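Local coordinates for protein 4-amino-4-deoxychorismate lyase (PDB 3LUL) that belongs to the class IV aminotransferase family of pyridoxal-phosphate enzymes and carries its cofactor covalently attached as a modified residue, at residues 222-225 against 226-230; 165-168 against 169-173; 173-176 against 177-180; 73-76 against 77-81; 235-238 against 239-242. All coordinates share one frame; numbering follows the deposited sequence. Where two conformers were deposited one is given.

Contact 1 of 5, residues 222-225 against 226-230; sequences LTKK and RIEDA
Arg226 folds back over Thr223 and Leu222 at the start of the short helix 224-228, where Thr223 is the N-cap residue and Arg226 packs against it. Its CB lies 3.4 Å from Thr223 O and also meets the CD2 methyl of Leu222. CG comes next, 3.5 Å from Thr223 OG1. Two successive bends beyond it (chi2 -61°, chi3 -53°) curl the chain back, and the guanidinium ends flat beneath Leu222, whose CD2 stands 4.1 Å above the plane and over its centre. At the tip, NH2 forms a salt bridge with Glu184, while Tyr189 adds a cation-pi contact. The cap itself is soft: Arg226 N reaches Thr223 OG1 in a weak bond of 3.3 Å, and the bond from Ile227 N to Thr223 O is weak as well. Firmer helical bonding appears one step later, with Glu228 N 3.0 Å from Lys224 O. Two acidic residues face lysines one turn back. Lys224 runs extended across the Glu228 carboxylate, but the salt bridge from NZ to OE2, 3.8 Å, is long and, like the water joining them, doubtful, since Glu228 has a second conformer; Asp249 is the stronger partner of this lysine. Lys225 is extended until its last torsion (chi4 44°), which turns NZ onto the syn lone pair of Asp229 OD2, 2.8 Å away.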
loop_
_atom_site.group_PDB
_atom_site.type_symbol
_atom_site.label_atom_id
_atom_site.label_comp_id
_atom_site.label_asym_id
_atom_site.label_seq_id
_atom_site.Cartn_x
_atom_site.Cartn_y
_atom_site.Cartn_z
ATOM N N LEU B 222 19.531 -11.205 -10.814
ATOM C CA LEU B 222 20.386 -10.269 -11.552
ATOM C C LEU B 222 20.847 -9.144 -10.643
ATOM O O LEU B 222 20.032 -8.490 -10.000
ATOM C CB LEU B 222 19.627 -9.677 -12.728
ATOM C CG LEU B 222 19.270 -10.618 -13.874
ATOM C CD1 LEU B 222 18.126 -10.055 -14.704
ATOM C CD2 LEU B 222 20.509 -10.899 -14.727
ATOM N N THR B 223 22.157 -8.928 -10.587
ATOM C CA THR B 223 22.723 -7.807 -9.813
ATOM C C THR B 223 22.665 -6.519 -10.652
ATOM O O THR B 223 22.401 -6.562 -11.875
ATOM C CB THR B 223 24.180 -8.101 -9.459
ATOM O OG1 THR B 223 24.891 -8.283 -10.678
ATOM C CG2 THR B 223 24.298 -9.374 -8.631
ATOM N N LYS B 224 22.961 -5.384 -10.022
ATOM C CA LYS B 224 22.993 -4.089 -10.725
ATOM C C LYS B 224 24.102 -4.102 -11.791
ATOM O O LYS B 224 23.937 -3.550 -12.881
ATOM C CB LYS B 224 23.202 -2.926 -9.757
ATOM C CG LYS B 224 23.053 -1.557 -10.408
ATOM C CD LYS B 224 23.139 -0.435 -9.384
ATOM C CE LYS B 224 22.921 0.910 -10.052
ATOM N NZ LYS B 224 23.526 2.043 -9.286
ATOM N N LYS B 225 25.198 -4.770 -11.459
ATOM C CA LYS B 225 26.321 -4.929 -12.375
ATOM C C LYS B 225 25.921 -5.669 -13.655
ATOM O O LYS B 225 26.406 -5.321 -14.725
ATOM C CB LYS B 225 27.494 -5.636 -11.693
ATOM C CG LYS B 225 28.735 -5.767 -12.614
ATOM C CD LYS B 225 29.934 -6.387 -11.914
ATOM C CE LYS B 225 30.967 -6.918 -12.935
ATOM N NZ LYS B 225 31.227 -5.982 -14.070
ATOM N N ARG B 226 25.053 -6.676 -13.563
ATOM C CA ARG B 226 24.517 -7.330 -14.785
ATOM C C ARG B 226 23.784 -6.375 -15.698
ATOM O O ARG B 226 23.912 -6.466 -16.931
ATOM C CB ARG B 226 23.585 -8.493 -14.456
ATOM C CG ARG B 226 24.247 -9.660 -13.783
ATOM C CD ARG B 226 25.321 -10.274 -14.628
ATOM N NE ARG B 226 24.849 -10.625 -15.967
ATOM C CZ ARG B 226 24.311 -11.796 -16.320
ATOM N NH1 ARG B 226 24.152 -12.781 -15.438
ATOM N NH2 ARG B 226 23.928 -11.987 -17.586
ATOM N N ILE B 227 23.000 -5.468 -15.120
ATOM C CA ILE B 227 22.264 -4.489 -15.916
ATOM C C ILE B 227 23.248 -3.535 -16.573
ATOM O O ILE B 227 23.178 -3.282 -17.790
ATOM C CB ILE B 227 21.250 -3.672 -15.079
ATOM C CG1 ILE B 227 20.302 -4.582 -14.334
ATOM C CG2 ILE B 227 20.429 -2.767 -15.947
ATOM C CD1 ILE B 227 19.533 -3.835 -13.213
ATOM N N GLU B 228 24.187 -3.026 -15.787
ATOM C CA GLU B 228 25.159 -2.041 -16.272
ATOM C C GLU B 228 25.962 -2.586 -17.442
ATOM O O GLU B 228 26.289 -1.856 -18.368
ATOM C CB GLU B 228 26.063 -1.592 -15.119
ATOM C CG GLU B 228 25.250 -0.791 -14.090
ATOM C CD GLU B 228 25.960 -0.497 -12.787
ATOM O OE1 GLU B 228 26.960 -1.167 -12.445
ATOM O OE2 GLU B 228 25.479 0.410 -12.081
ATOM N N ASP B 229 26.264 -3.886 -17.389
ATOM C CA ASP B 229 27.004 -4.584 -18.450
ATOM C C ASP B 229 26.157 -5.124 -19.624
ATOM O O ASP B 229 26.723 -5.673 -20.564
ATOM C CB ASP B 229 27.822 -5.746 -17.857
ATOM C CG ASP B 229 28.988 -5.271 -16.971
ATOM O OD1 ASP B 229 29.288 -4.047 -16.929
ATOM O OD2 ASP B 229 29.593 -6.137 -16.299
ATOM N N ALA B 230 24.837 -4.956 -19.587
ATOM C CA ALA B 230 23.950 -5.464 -20.651
ATOM C C ALA B 230 24.151 -4.782 -22.001
ATOM O O ALA B 230 24.520 -3.617 -22.047
ATOM C CB ALA B 230 22.483 -5.311 -20.221
HETATM O O HOH W 1 26.462 0.925 -9.559
#

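Contact 2 of 5, residues 165-168 against 169-173; sequences FFNT and ENHVT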
loop_
_atom_site.group_PDB
_atom_site.type_symbol
_atom_site.label_atom_id
_atom_site.label_comp_id
_atom_site.label_asym_id
_atom_site.label_seq_id
_atom_site.Cartn_x
_atom_site.Cartn_y
_atom_site.Cartn_z
ATOM N N PHE B 165 13.385 -0.936 -8.745
ATOM C CA PHE B 165 13.547 -1.496 -7.406
ATOM C C PHE B 165 14.434 -2.748 -7.366
ATOM O O PHE B 165 14.457 -3.572 -8.302
ATOM C CB PHE B 165 12.196 -1.854 -6.800
ATOM C CG PHE B 165 11.237 -0.711 -6.771
ATOM C CD1 PHE B 165 11.220 0.182 -5.703
ATOM C CD2 PHE B 165 10.352 -0.515 -7.802
ATOM C CE1 PHE B 165 10.316 1.246 -5.644
ATOM C CE2 PHE B 165 9.434 0.564 -7.767
ATOM C CZ PHE B 165 9.433 1.456 -6.685
ATOM N N PHE B 166 15.114 -2.862 -6.237
ATOM C CA PHE B 166 15.938 -3.977 -5.854
ATOM C C PHE B 166 15.433 -4.634 -4.546
ATOM O O PHE B 166 14.766 -3.983 -3.702
ATOM C CB PHE B 166 17.363 -3.504 -5.695
ATOM C CG PHE B 166 18.012 -3.068 -7.003
ATOM C CD1 PHE B 166 17.704 -1.838 -7.575
ATOM C CD2 PHE B 166 18.916 -3.898 -7.658
ATOM C CE1 PHE B 166 18.282 -1.453 -8.824
ATOM C CE2 PHE B 166 19.492 -3.502 -8.880
ATOM C CZ PHE B 166 19.175 -2.289 -9.439
ATOM N N ASN B 167 15.707 -5.929 -4.412
ATOM C CA ASN B 167 15.364 -6.647 -3.192
ATOM C C ASN B 167 16.524 -6.565 -2.189
ATOM O O ASN B 167 17.583 -5.986 -2.497
ATOM C CB ASN B 167 14.848 -8.093 -3.436
ATOM C CG ASN B 167 15.893 -9.044 -3.983
ATOM O OD1 ASN B 167 17.089 -8.855 -3.797
ATOM N ND2 ASN B 167 15.420 -10.120 -4.627
ATOM N N THR B 168 16.304 -7.100 -0.988
ATOM C CA THR B 168 17.298 -7.049 0.084
ATOM C C THR B 168 18.498 -7.984 -0.128
ATOM O O THR B 168 19.465 -7.943 0.639
ATOM C CB THR B 168 16.631 -7.284 1.485
ATOM O OG1 THR B 168 15.985 -8.558 1.479
ATOM C CG2 THR B 168 15.601 -6.176 1.807
ATOM N N GLU B 169 18.482 -8.767 -1.215
ATOM C CA GLU B 169 19.653 -9.528 -1.656
ATOM C C GLU B 169 20.387 -8.780 -2.779
ATOM O O GLU B 169 21.251 -9.349 -3.412
ATOM C CB GLU B 169 19.226 -10.936 -2.116
ATOM C CG GLU B 169 18.611 -11.770 -0.968
ATOM C CD GLU B 169 17.906 -13.044 -1.438
ATOM O OE1 GLU B 169 17.741 -13.246 -2.661
ATOM O OE2 GLU B 169 17.492 -13.854 -0.583
ATOM N N ASN B 170 20.038 -7.501 -2.983
ATOM C CA ASN B 170 20.589 -6.639 -4.037
ATOM C C ASN B 170 20.380 -7.169 -5.440
ATOM O O ASN B 170 21.193 -6.927 -6.333
ATOM C CB ASN B 170 22.048 -6.327 -3.778
ATOM C CG ASN B 170 22.251 -5.693 -2.435
ATOM O OD1 ASN B 170 22.887 -6.275 -1.569
ATOM N ND2 ASN B 170 21.700 -4.500 -2.251
ATOM N N HIS B 171 19.256 -7.840 -5.650
ATOM C CA HIS B 171 18.884 -8.300 -6.988
ATOM C C HIS B 171 17.740 -7.426 -7.508
ATOM O O HIS B 171 16.848 -7.027 -6.751
ATOM C CB HIS B 171 18.503 -9.767 -6.983
ATOM C CG HIS B 171 19.632 -10.683 -6.621
ATOM N ND1 HIS B 171 19.465 -11.767 -5.786
ATOM C CD2 HIS B 171 20.941 -10.669 -6.964
ATOM C CE1 HIS B 171 20.622 -12.383 -5.631
ATOM N NE2 HIS B 171 21.536 -11.738 -6.333
ATOM N N VAL B 172 17.811 -7.101 -8.797
ATOM C CA VAL B 172 16.787 -6.338 -9.523
ATOM C C VAL B 172 15.428 -7.034 -9.451
ATOM O O VAL B 172 15.365 -8.255 -9.579
ATOM C CB VAL B 172 17.143 -6.245 -11.039
ATOM C CG1 VAL B 172 16.154 -5.321 -11.775
ATOM C CG2 VAL B 172 18.577 -5.786 -11.249
ATOM N N THR B 173 14.356 -6.287 -9.269
ATOM C CA THR B 173 13.001 -6.843 -9.352
ATOM C C THR B 173 12.286 -6.273 -10.598
ATOM O O THR B 173 12.265 -6.914 -11.641
ATOM C CB THR B 173 12.201 -6.680 -8.044
ATOM O OG1 THR B 173 12.013 -5.282 -7.693
ATOM C CG2 THR B 173 12.946 -7.400 -6.949
HETATM O O HOH W 2 16.923 -12.503 -4.905
#
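Asn167 has its CG set between its own backbone N and carbonyl carbon (chi1 67°), a torsion that swings OD1 over the turn to meet Glu169 and His171. The turn is the tip of the beta hairpin 162-167/172-175, a type I turn from Asn167 to Asn170 followed by a G1 bulge, with Asn170 taking the positive phi (59°) expected there. Asn167 O accepts from Asn170 N, and Asn167 N donates to His171 O over 2.8 Å. The side-chain oxygen adds a second grip. Glu169 N, 2.9 Å from Asn167 OD1, makes an Asx turn, while His171 N reaches the same oxygen over 3.0 Å. The two donors approach from opposite faces of the amide, each well above its plane, and so clasp the carboxamide between them. Further down the hairpin, Phe166 and Val172 form a non-hydrogen-bonded pair, and Thr173 N closes on Phe165 O at 2.9 Å. Beyond the tip, Asn167 ND2 also donates to Asp195 O, Glu169 OE2 pairs with Lys133, and Thr168 packs on Thr168 of the second subunit. The imidazole of His171 is held on two sides: Glu169 O sits 3.6 Å above one face, over the ring centre. A water shared with Asn167 ND2 and Glu169 OE1 lies in the ring plane, 2.8 Å from His171 ND1.

Contact 3 of 5, residues 173-176 against 177-180; sequences TETT and CANL
Between Thr175 and Ala178 the chain doubles back tightly: Thr175 N donates to Ala178 O over 2.9 Å, as the strand 172-175 gives way to the strand 179-184. Farther from the turn a water links the two backbones, donating to Thr173 O and accepting from Leu180 N and Asn179 ND2. Within the reversal, Thr175 uses its hydroxyl as well. With chi1 at 73°, OG1 stands over the following residues and accepts from Cys177 N at 3.3 Å in an almost straight bond (171°), which makes this an ST turn. The same OG1 is bonded to Asp162 OD2, while Thr176 OG1 reaches the other oxygen of that carboxylate. Ala178 packs its CB against Thr175 OG1 at 3.6 Å. On Glu174, CB rests 3.3 Å from Ala178 O, and the extended chain carries its carboxylate past the Asn179 amide, the two planes 44° apart. Each group is engaged by the backbone of Leu198, Glu174 OE1 by its N and Asn179 ND2 by its O. Glu174 OE1 also makes a weak hydrogen bond to N1 of the modified Lys141, consistent with the glutamate that meets the cofactor's ring nitrogen in fold type IV enzymes.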
loop_
_atom_site.group_PDB
_atom_site.type_symbol
_atom_site.label_atom_id
_atom_site.label_comp_id
_atom_site.label_asym_id
_atom_site.label_seq_id
_atom_site.Cartn_x
_atom_site.Cartn_y
_atom_site.Cartn_z
ATOM N N THR B 173 14.356 -6.287 -9.269
ATOM C CA THR B 173 13.001 -6.843 -9.352
ATOM C C THR B 173 12.286 -6.273 -10.598
ATOM O O THR B 173 12.265 -6.914 -11.641
ATOM C CB THR B 173 12.201 -6.680 -8.044
ATOM O OG1 THR B 173 12.013 -5.282 -7.693
ATOM C CG2 THR B 173 12.946 -7.400 -6.949
ATOM N N GLU B 174 11.758 -5.064 -10.488
ATOM C CA GLU B 174 10.895 -4.484 -11.523
ATOM C C GLU B 174 10.849 -2.992 -11.342
ATOM O O GLU B 174 11.412 -2.472 -10.377
ATOM C CB GLU B 174 9.488 -5.071 -11.364
ATOM C CG GLU B 174 8.886 -4.741 -10.030
ATOM C CD GLU B 174 7.680 -5.581 -9.673
ATOM O OE1 GLU B 174 7.242 -6.397 -10.503
ATOM O OE2 GLU B 174 7.148 -5.357 -8.572
ATOM N N THR B 175 10.177 -2.287 -12.257
ATOM C CA THR B 175 9.922 -0.871 -12.073
ATOM C C THR B 175 8.588 -0.593 -11.352
ATOM O O THR B 175 7.991 -1.490 -10.751
ATOM C CB THR B 175 9.972 -0.088 -13.437
ATOM O OG1 THR B 175 8.809 -0.375 -14.215
ATOM C CG2 THR B 175 11.284 -0.411 -14.212
ATOM N N THR B 176 8.133 0.650 -11.405
ATOM C CA THR B 176 6.811 1.021 -10.856
ATOM C C THR B 176 5.622 0.426 -11.607
ATOM O O THR B 176 4.499 0.411 -11.096
ATOM C CB THR B 176 6.605 2.530 -10.837
ATOM O OG1 THR B 176 6.528 3.050 -12.178
ATOM C CG2 THR B 176 7.729 3.226 -10.048
ATOM N N CYS B 177 5.848 -0.017 -12.843
ATOM C CA CYS B 177 4.739 -0.472 -13.686
ATOM C C CYS B 177 5.084 -1.539 -14.716
ATOM O O CYS B 177 4.256 -1.852 -15.569
ATOM C CB CYS B 177 4.170 0.762 -14.406
ATOM S SG CYS B 177 5.312 1.454 -15.615
ATOM N N ALA B 178 6.266 -2.140 -14.625
ATOM C CA ALA B 178 6.742 -3.002 -15.682
ATOM C C ALA B 178 7.820 -3.960 -15.198
ATOM O O ALA B 178 8.546 -3.668 -14.229
ATOM C CB ALA B 178 7.237 -2.145 -16.870
ATOM N N ASN B 179 7.870 -5.129 -15.844
ATOM C CA ASN B 179 8.934 -6.083 -15.635
ATOM C C ASN B 179 10.148 -5.662 -16.467
ATOM O O ASN B 179 10.013 -4.932 -17.459
ATOM C CB ASN B 179 8.481 -7.498 -16.021
ATOM C CG ASN B 179 7.426 -8.062 -15.050
ATOM O OD1 ASN B 179 6.294 -8.293 -15.430
ATOM N ND2 ASN B 179 7.812 -8.249 -13.784
ATOM N N LEU B 180 11.310 -6.138 -16.054
ATOM C CA LEU B 180 12.581 -5.842 -16.724
ATOM C C LEU B 180 13.215 -7.052 -17.353
ATOM O O LEU B 180 13.264 -8.133 -16.769
ATOM C CB LEU B 180 13.585 -5.255 -15.732
ATOM C CG LEU B 180 14.922 -4.789 -16.341
ATOM C CD1 LEU B 180 15.441 -3.514 -15.671
ATOM C CD2 LEU B 180 15.965 -5.854 -16.207
HETATM O O HOH W 3 10.924 -7.978 -13.681
#

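Contact 4 of 5, residues 73-76 against 77-81; sequences IQKI and QKDNL
A Schellman motif closes the helix 65-78, with Ile76 and Leu81 meeting across it. Asn80, the C-prime residue, takes a positive phi of 57°, and this turns the chain so that Leu81 N can donate to Ile76 O over 2.9 Å. The companion bond, from Asn80 N to Gln77 O, is weak. Across the motif, Ile76 CG2 touches Leu81 CB at 4.2 Å, the apolar contact that commonly accompanies it. Within the last helical turns, Gln77 lays its CB and CG against Ile73 O, and its amide end comes against the CG2 methyl of Ile73. Lys75 bends at chi2 (-85°), and its end comes near Asp79, one turn on, but NZ and OD2 meet only in a long salt bridge of 3.6 Å. A water completes it, 2.6 Å from Lys75 NZ and 2.8 Å from Asp79 OD2. That oxygen also bonds to Thr112 OG1, while Lys78 brings a second ammonium to within 4.9 Å (NZ to NZ) of Lys75. Both lysines have a long, weak ion pair with Asp9, which would probably ease their mutual repulsion. The helix end lies against a mixed sheet: Ile76 and Leu81 pack on Val35 of strand 28-36, Ile73 on Pro40 of strand 39-40, and Lys75 on strand 106-113.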
loop_
_atom_site.group_PDB
_atom_site.type_symbol
_atom_site.label_atom_id
_atom_site.label_comp_id
_atom_site.label_asym_id
_atom_site.label_seq_id
_atom_site.Cartn_x
_atom_site.Cartn_y
_atom_site.Cartn_z
ATOM N N ILE B 73 -16.615 -6.564 -22.965
ATOM C CA ILE B 73 -17.159 -6.230 -24.289
ATOM C C ILE B 73 -18.213 -5.145 -24.158
ATOM O O ILE B 73 -18.220 -4.208 -24.954
ATOM C CB ILE B 73 -17.719 -7.464 -25.026
ATOM C CG1 ILE B 73 -16.598 -8.464 -25.352
ATOM C CG2 ILE B 73 -18.444 -7.045 -26.336
ATOM C CD1 ILE B 73 -15.482 -7.950 -26.232
ATOM N N GLN B 74 -19.068 -5.227 -23.136
ATOM C CA GLN B 74 -20.152 -4.254 -23.001
ATOM C C GLN B 74 -19.620 -2.863 -22.679
ATOM O O GLN B 74 -20.187 -1.877 -23.129
ATOM C CB GLN B 74 -21.211 -4.684 -21.976
ATOM C CG GLN B 74 -22.147 -5.836 -22.462
ATOM C CD GLN B 74 -22.761 -5.631 -23.876
ATOM O OE1 GLN B 74 -22.623 -6.488 -24.751
ATOM N NE2 GLN B 74 -23.440 -4.501 -24.089
ATOM N N LYS B 75 -18.510 -2.803 -21.938
ATOM C CA LYS B 75 -17.814 -1.549 -21.650
ATOM C C LYS B 75 -17.165 -0.934 -22.880
ATOM O O LYS B 75 -17.333 0.269 -23.128
ATOM C CB LYS B 75 -16.793 -1.759 -20.528
ATOM C CG LYS B 75 -17.301 -1.287 -19.213
ATOM C CD LYS B 75 -17.020 0.198 -19.096
ATOM C CE LYS B 75 -18.015 0.866 -18.220
ATOM N NZ LYS B 75 -17.560 2.217 -17.837
ATOM N N ILE B 76 -16.449 -1.748 -23.658
ATOM C CA ILE B 76 -15.831 -1.334 -24.931
ATOM C C ILE B 76 -16.853 -0.789 -25.924
ATOM O O ILE B 76 -16.666 0.296 -26.521
ATOM C CB ILE B 76 -15.067 -2.538 -25.586
ATOM C CG1 ILE B 76 -13.796 -2.883 -24.777
ATOM C CG2 ILE B 76 -14.757 -2.322 -27.081
ATOM C CD1 ILE B 76 -13.371 -4.353 -24.948
ATOM N N GLN B 77 -17.937 -1.540 -26.095
ATOM C CA GLN B 77 -19.041 -1.122 -26.954
ATOM C C GLN B 77 -19.720 0.170 -26.484
ATOM O O GLN B 77 -19.947 1.099 -27.288
ATOM C CB GLN B 77 -20.061 -2.255 -27.070
ATOM C CG GLN B 77 -19.560 -3.383 -27.965
ATOM C CD GLN B 77 -20.573 -4.517 -28.122
ATOM O OE1 GLN B 77 -21.675 -4.475 -27.562
ATOM N NE2 GLN B 77 -20.193 -5.543 -28.878
ATOM N N LYS B 78 -20.009 0.259 -25.185
ATOM C CA LYS B 78 -20.702 1.423 -24.653
ATOM C C LYS B 78 -19.838 2.673 -24.778
ATOM O O LYS B 78 -20.336 3.733 -25.109
ATOM C CB LYS B 78 -21.109 1.188 -23.208
ATOM C CG LYS B 78 -21.974 2.294 -22.606
ATOM C CD LYS B 78 -21.830 2.375 -21.072
ATOM C CE LYS B 78 -22.636 1.295 -20.345
ATOM N NZ LYS B 78 -22.234 1.174 -18.892
ATOM N N ASP B 79 -18.547 2.544 -24.510
ATOM C CA ASP B 79 -17.623 3.674 -24.558
ATOM C C ASP B 79 -16.963 3.873 -25.925
ATOM O O ASP B 79 -16.076 4.714 -26.061
ATOM C CB ASP B 79 -16.550 3.480 -23.486
ATOM C CG ASP B 79 -17.123 3.478 -22.063
ATOM O OD1 ASP B 79 -18.341 3.712 -21.878
ATOM O OD2 ASP B 79 -16.346 3.237 -21.109
ATOM N N ASN B 80 -17.376 3.100 -26.929
ATOM C CA ASN B 80 -16.872 3.228 -28.288
ATOM C C ASN B 80 -15.358 3.094 -28.436
ATOM O O ASN B 80 -14.731 3.759 -29.259
ATOM C CB ASN B 80 -17.397 4.542 -28.900
ATOM C CG ASN B 80 -18.916 4.592 -28.903
ATOM O OD1 ASN B 80 -19.567 3.788 -29.583
ATOM N ND2 ASN B 80 -19.491 5.500 -28.104
ATOM N N LEU B 81 -14.774 2.197 -27.658
ATOM C CA LEU B 81 -13.340 1.996 -27.673
ATOM C C LEU B 81 -12.939 1.114 -28.859
ATOM O O LEU B 81 -13.627 0.112 -29.187
ATOM C CB LEU B 81 -12.919 1.364 -26.346
ATOM C CG LEU B 81 -11.567 1.645 -25.727
ATOM C CD1 LEU B 81 -11.409 3.116 -25.397
ATOM C CD2 LEU B 81 -11.423 0.750 -24.478
HETATM O O HOH W 4 -15.528 3.647 -18.438
#

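Contact 5 of 5, residues 235-238 against 239-242; sequences LTNS and LQGI
Asn237 and Gly241 form the hydrogen-bonded pair that closes the tip of the beta hairpin 232-237/241-248. Gly241 N donates to Asn237 O at 2.8 Å, forming an alpha turn, and Asn237 N returns to Gly241 O over 3.2 Å. Asn237 adds a third bond through its side chain. A chi1 of 67° folds the amide back over its own backbone and brings OD1 to Gln240 N, 2.7 Å away. The donor meets this oxygen nearly end-on, with a C=O...N angle of 163°, and Gln240 CB lies close beside it at 3.3 Å. The side chains of Asn237 and Gln240 point the same way, with their amide planes 66° apart. One step down the strands, Thr236 and Ile242 make a non-hydrogen-bonded pair in which Thr236 CG2 comes to 4.1 Å from Ile242 CG1. Here CA-H...O contacts join in, Thr236 CA to Gly241 O and Ile242 CA to Leu235 O, both 3.3 Å. A second shell anchors the loop: Asn237 ND2 donates to Cys177 O, fixing the amide from its other end, and Gln240 OE1 accepts from Gln118 N. Ser238 OG is bonded to OP2 of the modified Lys141, so the hairpin tip helps hold the cofactor phosphate. Around it, Thr236 packs on helix 201-212 and Ile242 on helix 258-269, while Leu235 and Thr236 lie against strand 179-184.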
loop_
_atom_site.group_PDB
_atom_site.type_symbol
_atom_site.label_atom_id
_atom_site.label_comp_id
_atom_site.label_asym_id
_atom_site.label_seq_id
_atom_site.Cartn_x
_atom_site.Cartn_y
_atom_site.Cartn_z
ATOM N N LEU B 235 11.619 -2.993 -20.933
ATOM C CA LEU B 235 10.550 -3.252 -19.958
ATOM C C LEU B 235 9.302 -3.780 -20.639
ATOM O O LEU B 235 9.107 -3.542 -21.818
ATOM C CB LEU B 235 10.184 -1.964 -19.266
ATOM C CG LEU B 235 11.344 -1.158 -18.673
ATOM C CD1 LEU B 235 10.830 0.201 -18.149
ATOM C CD2 LEU B 235 12.034 -1.942 -17.576
ATOM N N THR B 236 8.442 -4.453 -19.881
ATOM C CA THR B 236 7.241 -5.029 -20.448
ATOM C C THR B 236 6.048 -4.760 -19.532
ATOM O O THR B 236 6.152 -4.858 -18.308
ATOM C CB THR B 236 7.370 -6.584 -20.667
ATOM O OG1 THR B 236 7.525 -7.254 -19.405
ATOM C CG2 THR B 236 8.581 -6.963 -21.568
ATOM N N ASN B 237 4.921 -4.431 -20.147
ATOM C CA ASN B 237 3.625 -4.446 -19.490
ATOM C C ASN B 237 2.498 -4.488 -20.526
ATOM O O ASN B 237 2.756 -4.396 -21.728
ATOM C CB ASN B 237 3.460 -3.305 -18.478
ATOM C CG ASN B 237 3.415 -1.919 -19.106
ATOM O OD1 ASN B 237 3.090 -1.754 -20.278
ATOM N ND2 ASN B 237 3.713 -0.900 -18.297
ATOM N N SER B 238 1.268 -4.672 -20.059
ATOM C CA SER B 238 0.151 -4.958 -20.977
ATOM C C SER B 238 -0.198 -3.746 -21.786
ATOM O O SER B 238 -0.533 -3.877 -22.939
ATOM C CB SER B 238 -1.113 -5.390 -20.208
ATOM O OG SER B 238 -0.974 -6.674 -19.702
ATOM N N LEU B 239 -0.128 -2.559 -21.183
ATOM C CA LEU B 239 -0.527 -1.346 -21.900
ATOM C C LEU B 239 0.497 -0.854 -22.896
ATOM O O LEU B 239 0.127 -0.389 -23.981
ATOM C CB LEU B 239 -0.915 -0.199 -20.968
ATOM C CG LEU B 239 -2.111 -0.440 -20.077
ATOM C CD1 LEU B 239 -2.299 0.779 -19.133
ATOM C CD2 LEU B 239 -3.346 -0.721 -20.883
ATOM N N GLN B 240 1.770 -0.942 -22.547
ATOM C CA GLN B 240 2.813 -0.386 -23.403
ATOM C C GLN B 240 3.553 -1.431 -24.234
ATOM O O GLN B 240 4.220 -1.062 -25.169
ATOM C CB GLN B 240 3.798 0.466 -22.558
ATOM C CG GLN B 240 3.192 1.798 -22.019
ATOM C CD GLN B 240 2.937 2.860 -23.107
ATOM O OE1 GLN B 240 3.666 2.931 -24.132
ATOM N NE2 GLN B 240 1.910 3.703 -22.887
ATOM N N GLY B 241 3.393 -2.722 -23.924
ATOM C CA GLY B 241 4.162 -3.776 -24.543
ATOM C C GLY B 241 5.609 -3.601 -24.134
ATOM O O GLY B 241 5.915 -3.388 -22.954
ATOM N N ILE B 242 6.498 -3.668 -25.103
ATOM C CA ILE B 242 7.911 -3.535 -24.847
ATOM C C ILE B 242 8.286 -2.055 -24.952
ATOM O O ILE B 242 7.940 -1.378 -25.951
ATOM C CB ILE B 242 8.739 -4.392 -25.850
ATOM C CG1 ILE B 242 8.596 -5.868 -25.505
ATOM C CG2 ILE B 242 10.210 -3.958 -25.852
ATOM C CD1 ILE B 242 9.246 -6.827 -26.488
#

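In the fold
Contacts 2, 3 and 5 lie in series on one sheet, with 3 and 5 nearer the centre of the chain than 2. Contacts 2 and 3 share Thr173, their centres about 11 Å apart, and contact 3 passes on to contact 5, about 10 Å away between centres, where Asn179 O lies 2.9 Å from Thr236 N. Contact 1 flanks the outer end, joined to contact 2 through Leu222 O and Val172 N, 2.9 Å apart. The cofactor residue at position 141 is reached from two of them: contact 3 meets its ring nitrogen weakly, contact 5 its phosphate. Contact 4 ends a helix packed on the other sheet, about 23 Å from contact 5 and 43 Å from contact 1 between centres.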